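Local atomic coordinates of FrpC operon protein (Neisseria meningitidis, PDB entry 5EDF), a protein that binds the RTX protein FrpC, is regulated by iron, and is of otherwise unknown function, with a putative part in adhesion. Residues Pro9-Gly14 / Thr44-Asp49; Phe15-Thr20 / Ile30-Leu35; Phe21-Thr26 / Ile101-Asp106; Ala135-Arg140 / Tyr147-Tyr152. One frame throughout, in Å; residues are numbered along the deposited sequence.

Interaction 1 of 4, residues Pro9-Gly14 / Thr44-Asp49; sequences PEPMTG and TKWLSD
Pro11 lies over one face of the Trp46 indole, and this CH-pi contact is the heart of the pairing. The pyrrolidine ring lies roughly perpendicular to the tryptophan side chain. Its CD does most of the touching: Pro11 CD sits 3.5 Å from the centroid of the five-membered ring of Trp46. The same atom, Pro11 CD, comes within 3.3 Å of Trp46 CE2. CG of the same proline stands farther over the six-membered half, 3.9 Å from Trp46 CE2. The indole reaches this place because CG is anti to the carbonyl carbon of Trp46 (chi1 -75°), which turns the ring toward residues 9-14.

Looser packing continues along the pyrrole side of the indole. Glu10 CA lies 3.7 Å from Trp46 NE1 and Pro9 O lies 3.8 Å from Trp46 CD1, both approaching from the side of the loop. The indole N-H is spent on Ala43 O.

Trp46 belongs to the short strand 45-46, which pairs antiparallel with strand 39-40; Thr44 and Lys45 together face Gln40 in a classic beta bulge. Residues 9-14 form an irregular loop running past this small two-stranded sheet toward strand 18-23.

The polar link between the segments passes through one water. It accepts from Glu10 N at 2.9 Å and donates to Thr44 O at 2.6 Å, bridging two backbones too far apart to bond directly. The Glu10 carboxylate is engaged by Tyr79, Gln81 and, in a salt bridge, Lys84, while Thr44 OG1 bonds to Asp41 O.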
# COMPACT_ATOMS: atom_id res chain seq x y z
N PRO A 9 -0.77 15.82 19.52
CA PRO A 9 -2.04 15.31 20.04
C PRO A 9 -2.66 14.28 19.10
O PRO A 9 -2.33 14.21 17.93
CB PRO A 9 -2.90 16.57 20.10
CG PRO A 9 -2.42 17.40 18.93
CD PRO A 9 -0.92 17.18 18.97
N GLU A 10 -3.58 13.50 19.62
CA GLU A 10 -4.43 12.66 18.78
C GLU A 10 -5.01 13.51 17.65
O GLU A 10 -5.54 14.57 17.91
CB GLU A 10 -5.57 12.10 19.62
CG GLU A 10 -6.47 11.15 18.87
CD GLU A 10 -7.74 10.77 19.59
OE1 GLU A 10 -8.00 11.23 20.72
OE2 GLU A 10 -8.53 10.01 19.00
N PRO A 11 -4.91 13.06 16.38
CA PRO A 11 -5.51 13.82 15.31
C PRO A 11 -7.04 13.87 15.31
O PRO A 11 -7.70 12.92 15.74
CB PRO A 11 -5.02 13.12 14.02
CG PRO A 11 -3.93 12.20 14.44
CD PRO A 11 -4.19 11.88 15.89
N MSE A 12 -7.59 15.00 14.84
CA MSE A 12 -9.00 15.03 14.47
C MSE A 12 -9.19 14.70 12.98
O MSE A 12 -10.03 13.88 12.64
CB MSE A 12 -9.67 16.37 14.83
CG MSE A 12 -11.13 16.40 14.43
SE MSE A 12 -11.91 18.11 14.77
CE MSE A 12 -10.90 19.23 13.63
N THR A 13 -8.42 15.34 12.11
CA THR A 13 -8.46 15.08 10.69
C THR A 13 -7.25 14.26 10.21
O THR A 13 -7.35 13.61 9.15
CB THR A 13 -8.41 16.37 9.88
OG1 THR A 13 -7.13 17.00 10.05
CG2 THR A 13 -9.54 17.33 10.28
N GLY A 14 -6.13 14.32 10.91
CA GLY A 14 -4.87 13.69 10.45
C GLY A 14 -3.93 14.63 9.74
O GLY A 14 -2.80 14.25 9.47
N THR A 44 -2.67 8.19 21.85
CA THR A 44 -2.86 9.52 22.49
C THR A 44 -1.62 10.40 22.36
O THR A 44 -1.66 11.61 22.59
CB THR A 44 -3.30 9.45 23.99
OG1 THR A 44 -2.23 8.93 24.79
CG2 THR A 44 -4.55 8.62 24.13
N LYS A 45 -0.49 9.79 22.01
CA LYS A 45 0.73 10.58 21.80
C LYS A 45 1.27 10.20 20.43
O LYS A 45 1.51 9.03 20.14
CB LYS A 45 1.77 10.30 22.87
CG LYS A 45 1.34 10.75 24.26
CD LYS A 45 2.38 10.37 25.30
CE LYS A 45 1.98 10.82 26.71
NZ LYS A 45 0.68 10.25 27.22
N TRP A 46 1.43 11.19 19.56
CA TRP A 46 1.77 10.96 18.17
C TRP A 46 3.12 11.55 17.86
O TRP A 46 3.48 12.62 18.37
CB TRP A 46 0.69 11.56 17.25
CG TRP A 46 -0.57 10.73 17.23
CD1 TRP A 46 -1.41 10.51 18.25
CD2 TRP A 46 -1.09 9.99 16.11
NE1 TRP A 46 -2.45 9.67 17.87
CE2 TRP A 46 -2.25 9.34 16.56
CE3 TRP A 46 -0.67 9.79 14.78
CZ2 TRP A 46 -3.00 8.50 15.73
CZ3 TRP A 46 -1.46 8.96 13.96
CH2 TRP A 46 -2.57 8.35 14.44
N LEU A 47 3.84 10.86 17.00
CA LEU A 47 5.17 11.27 16.54
C LEU A 47 5.15 12.73 16.17
O LEU A 47 4.23 13.21 15.49
CB LEU A 47 5.60 10.47 15.30
CG LEU A 47 7.07 10.59 14.89
CD1 LEU A 47 7.95 9.93 15.93
CD2 LEU A 47 7.28 9.96 13.54
N SER A 48 6.20 13.44 16.58
CA SER A 48 6.36 14.84 16.25
C SER A 48 7.77 15.14 15.78
O SER A 48 8.71 14.45 16.18
CB SER A 48 6.08 15.69 17.49
OG SER A 48 6.82 15.29 18.64
N ASP A 49 7.94 16.17 14.97
CA ASP A 49 9.28 16.73 14.71
C ASP A 49 9.93 17.03 16.09
O ASP A 49 9.29 17.54 17.01
CB ASP A 49 9.15 18.01 13.90
CG ASP A 49 8.64 17.78 12.50
OD1 ASP A 49 8.95 16.74 11.89
OD2 ASP A 49 7.98 18.69 11.97
O HOH W 1 -3.82 13.11 22.51

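Interaction 2 of 4, residues Phe15-Thr20 / Ile30-Leu35; sequences FEHTVT and IPYGYL
His17 O accepts the backbone N-H of Tyr32 in the shortest polar bond between the two segments, 2.8 Å from Tyr32 N. Two further backbone bonds, from Val19 N to Ile30 O and from Ile30 N to Val19 O, make Val19 and Ile30 a hydrogen-bonded antiparallel pair. Thr18 and Pro31 form the next, non-hydrogen-bonded pair. Proline has no N-H to offer, and at this position none is needed for the ladder. Beyond it the chain turns into a short 3-10 segment, where Tyr34 N bonds back to Pro31 O.

Tyr32 is the centre of the side-chain contacts. His17 CB stands over its ring face, 3.9 Å from the ring centroid in a CH-pi contact, and the imidazole beyond turns an edge toward the same ring, in a T-shaped pair with planes 85° apart. A chi1 of 82° places Tyr32 CG between its own backbone N and carbonyl carbon, which carries the ring alongside His17. Glu16 OE1 lies at the tyrosine's edge, 3.5 Å from Tyr32 CE1, and the Tyr32 hydroxyl bonds to Pro9 O. The carboxylate of Glu16 is held by the backbone nitrogens of Met12, Thr13 and Gly14.

Phe15 reaches Pro31 with CD1, 3.6 Å from Pro31 CB, and meets the Tyr34 ring obliquely. Val19 CG2 packs on Leu35 CD1 at 3.9 Å.

The contact closes the open end of the hairpin of strands 18-23 and 26-31. Ile30 and Leu35 pack on strand 61-70, while Ile30, Pro31 and Tyr34 touch helix 205-224.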
# COMPACT_ATOMS: atom_id res chain seq x y z
N PHE A 15 -4.36 15.85 9.48
CA PHE A 15 -3.57 16.83 8.73
C PHE A 15 -3.06 18.00 9.56
O PHE A 15 -2.41 18.89 9.04
CB PHE A 15 -4.41 17.35 7.54
CG PHE A 15 -4.75 16.27 6.54
CD1 PHE A 15 -3.80 15.86 5.60
CD2 PHE A 15 -5.94 15.60 6.60
CE1 PHE A 15 -4.10 14.83 4.70
CE2 PHE A 15 -6.22 14.56 5.71
CZ PHE A 15 -5.30 14.19 4.79
N GLU A 16 -3.30 17.97 10.88
CA GLU A 16 -2.97 19.11 11.71
C GLU A 16 -1.49 19.33 11.88
O GLU A 16 -1.08 20.43 12.20
CB GLU A 16 -3.58 18.94 13.11
CG GLU A 16 -5.08 18.88 13.15
CD GLU A 16 -5.69 17.48 13.03
OE1 GLU A 16 -5.05 16.50 12.59
OE2 GLU A 16 -6.87 17.35 13.41
N HIS A 17 -0.70 18.27 11.75
CA HIS A 17 0.73 18.30 11.87
C HIS A 17 1.33 17.42 10.83
O HIS A 17 0.64 16.53 10.29
CB HIS A 17 1.16 17.75 13.24
CG HIS A 17 0.74 18.60 14.36
ND1 HIS A 17 1.43 19.75 14.67
CD2 HIS A 17 -0.29 18.51 15.23
CE1 HIS A 17 0.84 20.33 15.70
NE2 HIS A 17 -0.20 19.60 16.07
N THR A 18 2.57 17.70 10.51
CA THR A 18 3.37 16.84 9.65
C THR A 18 4.62 16.41 10.41
O THR A 18 5.05 17.05 11.38
CB THR A 18 3.77 17.54 8.38
OG1 THR A 18 4.55 18.70 8.70
CG2 THR A 18 2.56 18.00 7.53
N VAL A 19 5.25 15.35 9.92
CA VAL A 19 6.57 14.95 10.36
C VAL A 19 7.50 14.90 9.14
O VAL A 19 7.13 14.32 8.10
CB VAL A 19 6.57 13.61 11.12
CG1 VAL A 19 8.00 13.18 11.55
CG2 VAL A 19 5.63 13.70 12.33
N THR A 20 8.71 15.44 9.28
CA THR A 20 9.70 15.46 8.23
C THR A 20 10.71 14.32 8.40
O THR A 20 11.28 14.11 9.48
CB THR A 20 10.40 16.79 8.18
OG1 THR A 20 9.42 17.82 7.95
CG2 THR A 20 11.47 16.81 7.08
N ILE A 30 5.17 14.25 5.82
CA ILE A 30 4.00 13.37 5.87
C ILE A 30 3.00 13.88 6.87
O ILE A 30 3.34 14.05 8.04
CB ILE A 30 4.43 11.94 6.24
CG1 ILE A 30 5.46 11.44 5.23
CG2 ILE A 30 3.19 10.99 6.28
CD1 ILE A 30 5.84 9.97 5.38
N PRO A 31 1.74 14.11 6.45
CA PRO A 31 0.72 14.43 7.47
C PRO A 31 0.64 13.35 8.53
O PRO A 31 0.65 12.16 8.20
CB PRO A 31 -0.57 14.54 6.66
CG PRO A 31 -0.11 14.87 5.26
CD PRO A 31 1.18 14.10 5.10
N TYR A 32 0.64 13.73 9.80
CA TYR A 32 0.94 12.80 10.85
C TYR A 32 -0.09 11.73 11.05
O TYR A 32 0.22 10.67 11.62
CB TYR A 32 1.29 13.53 12.15
CG TYR A 32 0.16 14.01 13.02
CD1 TYR A 32 -0.92 14.73 12.53
CD2 TYR A 32 0.22 13.81 14.39
CE1 TYR A 32 -1.93 15.19 13.37
CE2 TYR A 32 -0.75 14.27 15.21
CZ TYR A 32 -1.83 14.98 14.72
OH TYR A 32 -2.80 15.48 15.56
N GLY A 33 -1.32 11.94 10.58
CA GLY A 33 -2.34 10.92 10.65
C GLY A 33 -2.09 9.67 9.84
O GLY A 33 -2.76 8.67 10.05
N TYR A 34 -1.10 9.70 8.95
CA TYR A 34 -0.68 8.51 8.21
C TYR A 34 0.35 7.68 8.97
O TYR A 34 0.83 6.70 8.44
CB TYR A 34 -0.08 8.94 6.86
CG TYR A 34 -1.11 9.50 5.91
CD1 TYR A 34 -2.07 8.69 5.31
CD2 TYR A 34 -1.15 10.85 5.63
CE1 TYR A 34 -3.03 9.23 4.45
CE2 TYR A 34 -2.08 11.36 4.76
CZ TYR A 34 -3.01 10.55 4.17
OH TYR A 34 -3.97 11.08 3.31
N LEU A 35 0.67 8.08 10.20
CA LEU A 35 1.75 7.47 11.00
C LEU A 35 1.26 6.77 12.26
O LEU A 35 1.92 6.83 13.31
CB LEU A 35 2.82 8.52 11.33
CG LEU A 35 3.44 9.24 10.11
CD1 LEU A 35 4.23 10.46 10.59
CD2 LEU A 35 4.26 8.30 9.25

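Interaction 3 of 4, residues Phe21-Thr26 / Ile101-Asp106; sequences FDFQGT and IVIRKD
Phe23 and Lys105 meet in a mainly apolar contact between two sheets: the turn end of the hairpin of strands 18-23 and 26-31 lies against the C-terminal part of strand 98-105 in the large antiparallel sheet. The strand axes stay 8.4 Å apart and run at 48° to each other, so the segments touch through side chains instead of forming a ladder. Phe23 and Lys105 run antiparallel alongside one another, overlapping near their bases, with Phe23 CB 3.8 Å from Lys105 CB. The far end of the phenyl ring turns its edge to the strand backbone, where Ile103 O lies 3.7 Å from Phe23 CE1. Ile103 CG2 adds a looser apolar touch at Phe23 CZ.

Lys105 leaves its strand with CG anti to the backbone N (chi1 -168°), then bends at its last two torsions over the turn. Its methylenes lie against Thr26, with Lys105 CD 3.4 Å from Thr26 OG1, and Lys105 CE comes to 3.3 Å from Phe23 O. The turn is type I', from Phe23 to Thr26, and Asp22 OD2 accepts from Gly25 N in an Asx motif.

One water joins the polar ends, accepting from Lys105 NZ at 3.2 Å, donating to Gln24 O and hydrogen-bonding to Thr26 OG1. The lysine thus serves both environments: its aliphatic chain lies along the buried Phe23, and its ammonium reaches the exposed tip of the turn through a single water, probably placing positive charge near the carbonyls of Phe23 and Gln24.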
# COMPACT_ATOMS: atom_id res chain seq x y z
N PHE A 21 10.91 13.57 7.31
CA PHE A 21 11.81 12.44 7.23
C PHE A 21 12.87 12.74 6.19
O PHE A 21 12.65 13.52 5.31
CB PHE A 21 11.04 11.21 6.81
CG PHE A 21 10.04 10.75 7.83
CD1 PHE A 21 10.40 9.85 8.82
CD2 PHE A 21 8.73 11.20 7.79
CE1 PHE A 21 9.48 9.40 9.76
CE2 PHE A 21 7.80 10.73 8.71
CZ PHE A 21 8.19 9.85 9.71
N ASP A 22 14.03 12.11 6.36
CA ASP A 22 15.15 12.29 5.45
C ASP A 22 15.73 10.95 5.06
O ASP A 22 16.10 10.18 5.93
CB ASP A 22 16.25 13.17 6.06
CG ASP A 22 17.40 13.36 5.14
OD1 ASP A 22 17.29 14.20 4.22
OD2 ASP A 22 18.40 12.65 5.32
N PHE A 23 15.72 10.66 3.76
CA PHE A 23 16.39 9.50 3.19
C PHE A 23 17.69 9.94 2.55
O PHE A 23 17.69 10.38 1.42
CB PHE A 23 15.54 8.86 2.07
CG PHE A 23 14.21 8.29 2.49
CD1 PHE A 23 14.08 6.94 2.87
CD2 PHE A 23 13.07 9.04 2.33
CE1 PHE A 23 12.82 6.41 3.18
CE2 PHE A 23 11.80 8.49 2.62
CZ PHE A 23 11.71 7.17 3.03
N GLN A 24 18.78 9.85 3.30
CA GLN A 24 20.09 10.27 2.82
C GLN A 24 20.03 11.58 2.03
O GLN A 24 20.59 11.67 0.93
CB GLN A 24 20.76 9.16 2.01
CG GLN A 24 20.79 7.81 2.70
CD GLN A 24 21.77 7.72 3.85
OE1 GLN A 24 22.70 8.53 3.98
NE2 GLN A 24 21.57 6.72 4.71
N GLY A 25 19.37 12.59 2.59
CA GLY A 25 19.28 13.89 1.96
C GLY A 25 17.96 14.23 1.31
O GLY A 25 17.64 15.39 1.12
N THR A 26 17.16 13.21 0.95
CA THR A 26 15.90 13.43 0.27
C THR A 26 14.77 13.52 1.32
O THR A 26 14.56 12.57 2.09
CB THR A 26 15.61 12.28 -0.67
OG1 THR A 26 16.63 12.24 -1.70
CG2 THR A 26 14.27 12.47 -1.33
N ILE A 101 1.91 0.61 4.12
CA ILE A 101 2.62 0.91 2.88
C ILE A 101 4.05 1.26 3.23
O ILE A 101 4.29 2.18 4.01
CB ILE A 101 1.92 2.05 2.08
CG1 ILE A 101 0.47 1.65 1.73
CG2 ILE A 101 2.77 2.38 0.85
CD1 ILE A 101 -0.38 2.79 1.26
N VAL A 102 5.00 0.48 2.71
CA VAL A 102 6.41 0.63 3.07
C VAL A 102 7.12 1.41 1.97
O VAL A 102 7.14 0.99 0.81
CB VAL A 102 7.06 -0.71 3.36
CG1 VAL A 102 8.56 -0.53 3.66
CG2 VAL A 102 6.37 -1.41 4.51
N ILE A 103 7.73 2.51 2.36
CA ILE A 103 8.40 3.45 1.46
C ILE A 103 9.89 3.44 1.76
O ILE A 103 10.30 3.65 2.91
CB ILE A 103 7.86 4.87 1.64
CG1 ILE A 103 6.36 4.90 1.44
CG2 ILE A 103 8.57 5.84 0.66
CD1 ILE A 103 5.68 6.21 1.86
N ARG A 104 10.70 3.25 0.72
CA ARG A 104 12.17 3.32 0.79
C ARG A 104 12.67 4.13 -0.37
O ARG A 104 11.96 4.34 -1.35
CB ARG A 104 12.82 1.93 0.70
CG ARG A 104 12.41 1.04 1.81
CD ARG A 104 13.12 -0.31 1.72
NE ARG A 104 14.49 -0.12 2.15
CZ ARG A 104 15.01 -0.50 3.32
NH1 ARG A 104 14.32 -1.19 4.20
NH2 ARG A 104 16.26 -0.19 3.58
N LYS A 105 13.91 4.62 -0.28
CA LYS A 105 14.51 5.29 -1.42
C LYS A 105 15.61 4.43 -2.02
O LYS A 105 16.70 4.40 -1.51
CB LYS A 105 15.00 6.67 -1.03
CG LYS A 105 15.38 7.55 -2.25
CD LYS A 105 15.95 8.88 -1.89
CE LYS A 105 17.34 8.75 -1.37
NZ LYS A 105 18.31 8.74 -2.51
N ASP A 106 15.30 3.83 -3.15
CA ASP A 106 16.20 2.90 -3.84
C ASP A 106 15.91 2.93 -5.32
O ASP A 106 14.80 3.20 -5.72
CB ASP A 106 15.96 1.49 -3.36
CG ASP A 106 16.51 1.24 -1.97
OD1 ASP A 106 17.69 1.60 -1.75
OD2 ASP A 106 15.80 0.65 -1.12
O HOH W 2 19.24 11.55 -1.41

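Interaction 4 of 4, residues Ala135-Arg140 / Tyr147-Tyr152; sequences AYEDKR and YFHEFY
Tyr136 and Tyr152, and likewise Asp138 and Glu150, form hydrogen-bonded antiparallel pairs flanking the non-hydrogen-bonded pair Glu137-Phe151, with the strand axes 4.7 Å apart and their directions at 163°. The bond from Asp138 N to Glu150 O is the shortest of the ladder, at 2.7 Å.

On the face of Glu137 and Phe151, His149 NE2 donates to Glu137 OE2 over only 2.5 Å, a very short His-carboxylate bond. The acceptor lies within 2° of the imidazole plane and the anti lone pair of OE2 is used. Glu137 reaches it with CG anti to the backbone N (chi1 -173°) and an extended chain beyond, its carboxylate almost coplanar with the imidazole. Phe151 runs alongside the glutamate, its CE1 3.6 Å from Glu137 OE2, and its CE2 lies over the rim of one imidazole face.

The face of Tyr136, Asp138, Glu150 and Tyr152 carries a charged cluster. Arg140 grips Asp138 side-on, NE to OD1 and NH2 to OD2, the latter 2.8 Å from Arg140 NH2. Arg140 N reaches Asp138 OD1 from the other side of the carboxylate plane than NE, closing an Asx turn. The Phe148 edge approaches this carboxylate, with CE2 3.4 Å from Asp138 OD2. A water donates to Asp138 OD2 and to Glu150 OE1, its oxygen 2.7 Å from Glu150 OE1, and accepts from Tyr152 OH; it probably eases the repulsion of the two acids, as does the salt bridge from Glu150 to Arg166.

Strands 133-138 and 150-155 thus make a beta hairpin near one end of the large antiparallel sheet, with Tyr136 and Tyr152 packed against helix 114-120.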
# COMPACT_ATOMS: atom_id res chain seq x y z
N ALA A 135 -2.39 -6.80 -18.59
CA ALA A 135 -3.08 -7.73 -17.73
C ALA A 135 -2.75 -9.15 -18.11
O ALA A 135 -2.65 -9.48 -19.30
CB ALA A 135 -4.58 -7.52 -17.77
N TYR A 136 -2.59 -9.99 -17.09
CA TYR A 136 -2.27 -11.41 -17.26
C TYR A 136 -3.08 -12.26 -16.31
O TYR A 136 -3.41 -11.83 -15.18
CB TYR A 136 -0.80 -11.71 -17.00
CG TYR A 136 0.18 -10.96 -17.88
CD1 TYR A 136 0.72 -11.54 -19.02
CD2 TYR A 136 0.51 -9.63 -17.61
CE1 TYR A 136 1.57 -10.80 -19.87
CE2 TYR A 136 1.37 -8.92 -18.44
CZ TYR A 136 1.91 -9.50 -19.56
OH TYR A 136 2.75 -8.81 -20.41
N GLU A 137 -3.37 -13.48 -16.74
CA GLU A 137 -4.17 -14.40 -15.96
C GLU A 137 -3.45 -15.74 -15.96
O GLU A 137 -3.12 -16.27 -17.03
CB GLU A 137 -5.59 -14.54 -16.51
CG GLU A 137 -6.50 -15.37 -15.63
CD GLU A 137 -7.95 -15.37 -16.13
OE1 GLU A 137 -8.19 -14.93 -17.27
OE2 GLU A 137 -8.84 -15.82 -15.39
N ASP A 138 -3.21 -16.27 -14.77
CA ASP A 138 -2.58 -17.56 -14.61
C ASP A 138 -3.70 -18.54 -14.28
O ASP A 138 -4.31 -18.46 -13.21
CB ASP A 138 -1.55 -17.51 -13.50
CG ASP A 138 -0.75 -18.77 -13.38
OD1 ASP A 138 -1.00 -19.78 -14.08
OD2 ASP A 138 0.21 -18.75 -12.56
N LYS A 139 -3.99 -19.42 -15.22
CA LYS A 139 -4.96 -20.49 -15.04
C LYS A 139 -4.29 -21.84 -15.27
O LYS A 139 -4.96 -22.82 -15.67
CB LYS A 139 -6.11 -20.32 -16.05
CG LYS A 139 -7.10 -19.25 -15.66
CD LYS A 139 -8.16 -19.03 -16.75
CE LYS A 139 -9.24 -20.08 -16.77
NZ LYS A 139 -10.29 -19.72 -17.78
N ARG A 140 -2.98 -21.93 -15.02
CA ARG A 140 -2.30 -23.20 -15.22
C ARG A 140 -2.86 -24.29 -14.33
O ARG A 140 -3.34 -24.05 -13.22
CB ARG A 140 -0.80 -23.07 -15.04
CG ARG A 140 -0.16 -22.21 -16.07
CD ARG A 140 1.30 -21.97 -15.73
NE ARG A 140 1.45 -21.17 -14.52
CZ ARG A 140 2.61 -20.96 -13.90
NH1 ARG A 140 3.72 -21.50 -14.33
NH2 ARG A 140 2.61 -20.21 -12.81
N TYR A 147 -8.26 -24.69 -7.55
CA TYR A 147 -8.55 -23.30 -7.20
C TYR A 147 -7.43 -22.33 -7.57
O TYR A 147 -7.60 -21.11 -7.48
CB TYR A 147 -8.85 -23.22 -5.70
CG TYR A 147 -9.94 -24.18 -5.30
CD1 TYR A 147 -11.24 -24.01 -5.77
CD2 TYR A 147 -9.66 -25.29 -4.51
CE1 TYR A 147 -12.25 -24.90 -5.42
CE2 TYR A 147 -10.66 -26.20 -4.15
CZ TYR A 147 -11.96 -25.99 -4.62
OH TYR A 147 -12.99 -26.85 -4.30
N PHE A 148 -6.29 -22.86 -8.04
CA PHE A 148 -5.18 -22.02 -8.45
C PHE A 148 -5.62 -21.00 -9.53
O PHE A 148 -6.09 -21.36 -10.60
CB PHE A 148 -4.06 -22.89 -8.97
CG PHE A 148 -2.81 -22.16 -9.27
CD1 PHE A 148 -2.00 -21.71 -8.25
CD2 PHE A 148 -2.45 -21.89 -10.57
CE1 PHE A 148 -0.83 -21.03 -8.53
CE2 PHE A 148 -1.30 -21.23 -10.85
CZ PHE A 148 -0.49 -20.77 -9.83
N HIS A 149 -5.44 -19.71 -9.25
CA HIS A 149 -5.89 -18.66 -10.12
C HIS A 149 -5.23 -17.35 -9.67
O HIS A 149 -5.48 -16.91 -8.56
CB HIS A 149 -7.42 -18.51 -10.01
CG HIS A 149 -8.03 -17.79 -11.16
ND1 HIS A 149 -9.37 -17.42 -11.18
CD2 HIS A 149 -7.53 -17.40 -12.36
CE1 HIS A 149 -9.64 -16.84 -12.33
NE2 HIS A 149 -8.55 -16.81 -13.06
N GLU A 150 -4.44 -16.76 -10.54
CA GLU A 150 -3.70 -15.54 -10.18
C GLU A 150 -3.77 -14.57 -11.34
O GLU A 150 -3.90 -14.98 -12.51
CB GLU A 150 -2.26 -15.87 -9.81
CG GLU A 150 -2.20 -17.17 -9.00
CD GLU A 150 -1.02 -17.31 -8.08
OE1 GLU A 150 0.07 -16.85 -8.44
OE2 GLU A 150 -1.21 -17.92 -7.00
N PHE A 151 -3.78 -13.30 -11.02
CA PHE A 151 -3.81 -12.20 -11.97
C PHE A 151 -2.64 -11.27 -11.73
O PHE A 151 -2.23 -11.05 -10.57
CB PHE A 151 -5.08 -11.37 -11.76
CG PHE A 151 -6.34 -12.09 -12.01
CD1 PHE A 151 -6.88 -12.11 -13.28
CD2 PHE A 151 -6.98 -12.78 -11.01
CE1 PHE A 151 -8.06 -12.78 -13.56
CE2 PHE A 151 -8.17 -13.47 -11.26
CZ PHE A 151 -8.72 -13.46 -12.55
N TYR A 152 -2.10 -10.69 -12.79
CA TYR A 152 -1.07 -9.69 -12.75
C TYR A 152 -1.51 -8.50 -13.54
O TYR A 152 -2.04 -8.68 -14.64
CB TYR A 152 0.25 -10.21 -13.34
CG TYR A 152 0.84 -11.40 -12.63
CD1 TYR A 152 1.83 -11.26 -11.67
CD2 TYR A 152 0.39 -12.69 -12.92
CE1 TYR A 152 2.37 -12.38 -11.04
CE2 TYR A 152 0.92 -13.80 -12.28
CZ TYR A 152 1.91 -13.65 -11.34
OH TYR A 152 2.46 -14.73 -10.74
O HOH W 3 1.20 -17.01 -10.84
O HOH W 4 -5.75 -23.59 -12.20

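Overall arrangement
Interactions 1, 2 and 3 form a connected group; interaction 4 lies across the chain's centre, about 42 Å from interaction 1 between centres. Interaction 2 is nested within the loop closed by interaction 1, and Asp49 OD1 probably accepts from Thr20 N between them. Interactions 2 and 3 hold opposite ends of one hairpin; interactions 3 and 4 reach the same large sheet at distant strands. Each mixes core and surface: Trp46, Pro11, Phe23 and Ile103 are buried, Pro9, Thr44 and the tip of the 23-26 turn exposed. Backbone ladders run through interactions 2 and 4, short in the first, whereas interactions 1 and 3 rely on packing and one bridging water each. Charged groups pair beside the ladder in interaction 4; the salt bridges of interaction 1 lead outward.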